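Local atomic coordinates of arsenical resistance operon trans-acting repressor (Bacteroides vulgatus, PDB entry 3KTB), a protein that probably binds DNA as a repressor of an arsenical resistance operon and belongs to the ArsD family of the thioredoxin clan. Residues A[37-41]-A[42-46]; A[79-83]-A[84-88]. One frame throughout, in Å; residues are numbered along the deposited sequence.

Contact 1: residues A[37-41]-A[42-46]; sequences ESLKK and QGIIV
Gln42 opens the turn that follows the helix, its backbone N donating to Leu39 O at 2.8 Å with a bent N-H...O angle of 140°. CG of Gln42 lies beside its own backbone N (chi1 -66°), which turns the extended side chain back along the helix; CG stands 3.7 Å from Ser38 O, and the chain leans on Val103 of the C-terminal tail. Gly43 comes next with a positive phi of 79°, a backbone region that glycine enters readily, and its N-H is given to Lys40 O at 2.8 Å. Ile44 N then returns to Leu39 O at 2.9 Å. That one oxygen is therefore held by two donors, Gln42 N and Ile44 N standing over opposite faces of the carbonyl plane, neither on a lone pair. Beside this carbonyl the side chains of Leu39 and Ile44 meet at their roots, CB to CB 4.0 Å, and cross at an angle to each other. Ile44 also packs on Met4, on Val103 and on Thr90 of the second subunit. At Val46 the chain has come round beside Leu39: CG2 of the valine touches Leu39 CD1 at 3.7 Å, and both side chains rest on Met97 of helix 94-101, the valine also on Ile7 and Ile9 of strand 7-11. On the helix itself, Lys41 bends at its last torsion into a short salt bridge, 2.5 Å from NZ to Glu37 OE2, made on the anti lone pair of the carboxylate. Bonds from Gly43 to Lys40 and from Ile44 to Leu39, with glycine at C-prime, define a Schellman motif, here ending helix 27-41 and turning the chain toward strand 47-50.

Contact 2: residues A[79-83]-A[84-88]; sequences TLVDG and EIAVS
A beta hairpin closed by a type I' turn, with a classic bulge further along, joins strands 78-81 and 84-87 at the edge of the sheet, strand 84-87 being outermost within this chain. Val81 and Glu84 form the hydrogen-bonded pair that shuts the turn: Val81 N reaches Glu84 O at 2.9 Å, nearly straight at 167°, while Glu84 N returns to Val81 O over the face of that carbonyl at 3.2 Å. Asp82 and Gly83 make the bend, both with positive phi; the Asp82 carboxylate is tied through OD2 to Lys6 N. Leu80 and Ile85 follow as a non-hydrogen-bonded pair. Leu80 CD2 meets Ile85 CD1 at 3.7 Å, and on this face Leu80 packs against Val64, and Ile85 against Phe67, of helix 62-69. At the bulge, Ala86 and Val87 both confront Thr79. Ala86 N donates to Thr79 O at 2.9 Å, almost in line with the carbonyl bond, whereas Val87 N adds only a weak 3.5 Å bond to the same oxygen. Thr79 N then gives a straight bond to Val87 O, 3.0 Å at 171°. The extra residue directs the Ala86 methyl group toward the partner strand. A chi1 of 175° sets Val81 CG1 anti to the backbone N and leaves CG2 beside it, unusually tight against Ala86 CB at 3.4 Å. Trp100 of helix 94-101 touches Val81, Ala86 and Val87 on this side. Thr79 O is thus shared unequally between two donors, while Leu80 and Asp82 turn their backbone bonds outward, to Glu8 of strand 7-11 and to Lys6 just before it. The side chains contribute apolar contacts to the helices on the two faces.

Both contacts are local reversals of the chain: contact 1 leads into strand 47-50 and contact 2 contains strand 84-87, the two outermost strands within this chain. Contact 2 lies deeper, its centre about 9 Å from the chain centre against about 13 Å. Each has a buried apolar side (Leu39 and Val46; Thr79 and Leu80) and an exposed one (Lys40 and Lys41; Asp82 and Glu84). They do not touch, but helix 94-101 packs against both, through Met97 and Trp100. In each, glycine with positive phi serves the turn. Contact 1 gathers its bonds on carbonyls near the helix end and meets other subunits; contact 2 pairs two strands and is touched by no other chain.

Contact 1: residues A[37-41]-A[42-46]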
loop_
_atom_site.group_PDB
_atom_site.type_symbol
_atom_site.label_atom_id
_atom_site.label_comp_id
_atom_site.label_asym_id
_atom_site.label_seq_id
_atom_site.Cartn_x
_atom_site.Cartn_y
_atom_site.Cartn_z
ATOM N N GLU A 37 33.056 14.091 -8.852
ATOM C CA GLU A 37 33.953 13.409 -7.944
ATOM C C GLU A 37 34.621 14.419 -6.988
ATOM O O GLU A 37 34.799 14.140 -5.794
ATOM C CB GLU A 37 34.974 12.604 -8.758
ATOM C CG GLU A 37 36.129 12.057 -7.993
ATOM C CD GLU A 37 35.715 11.058 -6.919
ATOM O OE1 GLU A 37 34.604 10.489 -7.030
ATOM O OE2 GLU A 37 36.514 10.850 -5.965
ATOM N N SER A 38 34.977 15.598 -7.487
ATOM C CA SER A 38 35.568 16.603 -6.585
ATOM C C SER A 38 34.564 16.997 -5.503
ATOM O O SER A 38 34.942 17.211 -4.347
ATOM C CB SER A 38 36.002 17.878 -7.321
ATOM O OG SER A 38 36.996 17.606 -8.277
ATOM N N LEU A 39 33.296 17.127 -5.890
ATOM C CA LEU A 39 32.261 17.449 -4.909
ATOM C C LEU A 39 32.100 16.318 -3.890
ATOM O O LEU A 39 31.999 16.587 -2.690
ATOM C CB LEU A 39 30.927 17.774 -5.578
ATOM C CG LEU A 39 31.061 19.030 -6.438
ATOM C CD1 LEU A 39 29.924 19.162 -7.437
ATOM C CD2 LEU A 39 31.168 20.246 -5.530
ATOM N N LYS A 40 32.106 15.076 -4.373
ATOM C CA LYS A 40 31.925 13.897 -3.526
ATOM C C LYS A 40 32.975 13.917 -2.423
ATOM O O LYS A 40 32.667 13.753 -1.222
ATOM C CB LYS A 40 32.023 12.612 -4.355
ATOM C CG LYS A 40 31.809 11.289 -3.576
ATOM C CD LYS A 40 31.858 10.085 -4.534
ATOM C CE LYS A 40 31.810 8.704 -3.844
ATOM N NZ LYS A 40 33.037 8.356 -3.023
ATOM N N LYS A 41 34.212 14.178 -2.828
ATOM C CA LYS A 41 35.323 14.243 -1.885
ATOM C C LYS A 41 35.072 15.254 -0.774
ATOM O O LYS A 41 35.668 15.148 0.297
ATOM C CB LYS A 41 36.620 14.609 -2.613
ATOM C CG LYS A 41 37.246 13.438 -3.346
ATOM C CD LYS A 41 38.664 13.778 -3.810
ATOM C CE LYS A 41 39.328 12.564 -4.485
ATOM N NZ LYS A 41 38.678 12.183 -5.798
ATOM N N GLN A 42 34.222 16.252 -1.034
ATOM C CA GLN A 42 33.937 17.289 -0.035
ATOM C C GLN A 42 32.581 17.058 0.615
ATOM O O GLN A 42 32.001 17.942 1.232
ATOM C CB GLN A 42 34.017 18.676 -0.671
ATOM C CG GLN A 42 35.423 19.002 -1.111
ATOM C CD GLN A 42 35.550 20.396 -1.671
ATOM O OE1 GLN A 42 35.641 20.571 -2.883
ATOM N NE2 GLN A 42 35.553 21.403 -0.795
ATOM N N GLY A 43 32.058 15.859 0.451
ATOM C CA GLY A 43 30.827 15.513 1.121
ATOM C C GLY A 43 29.595 16.056 0.437
ATOM O O GLY A 43 28.500 16.019 1.012
ATOM N N ILE A 44 29.759 16.543 -0.793
ATOM C CA ILE A 44 28.622 17.018 -1.557
ATOM C C ILE A 44 28.245 16.027 -2.657
ATOM O O ILE A 44 29.039 15.750 -3.551
ATOM C CB ILE A 44 28.914 18.367 -2.195
ATOM C CG1 ILE A 44 29.135 19.409 -1.113
ATOM C CG2 ILE A 44 27.758 18.761 -3.127
ATOM C CD1 ILE A 44 29.881 20.597 -1.592
ATOM N N ILE A 45 27.013 15.531 -2.601
ATOM C CA ILE A 45 26.549 14.477 -3.492
ATOM C C ILE A 45 25.685 15.008 -4.625
ATOM O O ILE A 45 24.603 15.549 -4.398
ATOM C CB ILE A 45 25.738 13.424 -2.710
ATOM C CG1 ILE A 45 26.402 13.146 -1.356
ATOM C CG2 ILE A 45 25.609 12.139 -3.526
ATOM C CD1 ILE A 45 27.793 12.544 -1.489
ATOM N N VAL A 46 26.171 14.865 -5.851
ATOM C CA VAL A 46 25.357 15.150 -7.026
ATOM C C VAL A 46 24.806 13.814 -7.525
ATOM O O VAL A 46 25.548 12.984 -8.051
ATOM C CB VAL A 46 26.193 15.818 -8.135
ATOM C CG1 VAL A 46 25.323 16.116 -9.336
ATOM C CG2 VAL A 46 26.813 17.091 -7.611
#

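Contact 2: residues A[79-83]-A[84-88]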
loop_
_atom_site.group_PDB
_atom_site.type_symbol
_atom_site.label_atom_id
_atom_site.label_comp_id
_atom_site.label_asym_id
_atom_site.label_seq_id
_atom_site.Cartn_x
_atom_site.Cartn_y
_atom_site.Cartn_z
ATOM N N THR A 79 19.304 18.729 -15.843
ATOM C CA THR A 79 19.821 18.969 -14.502
ATOM C C THR A 79 18.813 19.732 -13.666
ATOM O O THR A 79 18.364 20.796 -14.057
ATOM C CB THR A 79 21.082 19.787 -14.558
ATOM O OG1 THR A 79 22.029 19.093 -15.369
ATOM C CG2 THR A 79 21.659 19.958 -13.159
ATOM N N LEU A 80 18.448 19.179 -12.516
ATOM C CA LEU A 80 17.559 19.881 -11.602
ATOM C C LEU A 80 18.420 20.536 -10.537
ATOM O O LEU A 80 19.374 19.936 -10.049
ATOM C CB LEU A 80 16.564 18.928 -10.937
ATOM C CG LEU A 80 15.700 18.038 -11.828
ATOM C CD1 LEU A 80 14.811 17.155 -10.956
ATOM C CD2 LEU A 80 14.873 18.867 -12.804
ATOM N N VAL A 81 18.084 21.778 -10.214
ATOM C CA VAL A 81 18.718 22.506 -9.143
ATOM C C VAL A 81 17.594 22.878 -8.197
ATOM O O VAL A 81 16.651 23.566 -8.586
ATOM C CB VAL A 81 19.446 23.751 -9.666
ATOM C CG1 VAL A 81 20.004 24.585 -8.506
ATOM C CG2 VAL A 81 20.565 23.327 -10.596
ATOM N N ASP A 82 17.702 22.377 -6.967
ATOM C CA ASP A 82 16.640 22.418 -5.961
ATOM C C ASP A 82 15.273 22.003 -6.509
ATOM O O ASP A 82 14.252 22.584 -6.160
ATOM C CB ASP A 82 16.591 23.777 -5.259
ATOM C CG ASP A 82 17.751 23.972 -4.284
ATOM O OD1 ASP A 82 18.254 25.113 -4.178
ATOM O OD2 ASP A 82 18.165 22.989 -3.618
ATOM N N GLY A 83 15.271 20.993 -7.373
ATOM C CA GLY A 83 14.046 20.400 -7.875
ATOM C C GLY A 83 13.549 20.929 -9.206
ATOM O O GLY A 83 12.680 20.314 -9.826
ATOM N N GLU A 84 14.089 22.060 -9.655
ATOM C CA GLU A 84 13.599 22.693 -10.878
ATOM C C GLU A 84 14.597 22.635 -12.020
ATOM O O GLU A 84 15.811 22.689 -11.802
ATOM C CB GLU A 84 13.228 24.141 -10.603
ATOM C CG GLU A 84 12.050 24.296 -9.670
ATOM C CD GLU A 84 12.265 25.409 -8.673
ATOM O OE1 GLU A 84 13.394 25.507 -8.142
ATOM O OE2 GLU A 84 11.312 26.182 -8.423
ATOM N N ILE A 85 14.073 22.529 -13.240
ATOM C CA ILE A 85 14.902 22.470 -14.437
ATOM C C ILE A 85 15.870 23.629 -14.435
ATOM O O ILE A 85 15.456 24.763 -14.302
ATOM C CB ILE A 85 14.065 22.602 -15.709
ATOM C CG1 ILE A 85 12.927 21.580 -15.720
ATOM C CG2 ILE A 85 14.945 22.456 -16.945
ATOM C CD1 ILE A 85 13.385 20.166 -15.874
ATOM N N ALA A 86 17.160 23.352 -14.581
ATOM C CA ALA A 86 18.144 24.424 -14.644
ATOM C C ALA A 86 18.905 24.378 -15.969
ATOM O O ALA A 86 19.292 25.419 -16.516
ATOM C CB ALA A 86 19.099 24.330 -13.476
ATOM N N VAL A 87 19.143 23.169 -16.473
ATOM C CA VAL A 87 19.837 23.017 -17.746
ATOM C C VAL A 87 19.304 21.818 -18.512
ATOM O O VAL A 87 18.913 20.813 -17.919
ATOM C CB VAL A 87 21.364 22.841 -17.561
ATOM C CG1 VAL A 87 22.105 23.081 -18.885
ATOM C CG2 VAL A 87 21.891 23.766 -16.493
ATOM N N SER A 88 19.290 21.919 -19.835
ATOM C CA SER A 88 18.957 20.763 -20.666
ATOM C C SER A 88 19.799 20.729 -21.932
ATOM O O SER A 88 20.493 21.703 -22.255
ATOM C CB SER A 88 17.467 20.712 -21.004
ATOM O OG SER A 88 17.078 21.887 -21.681
#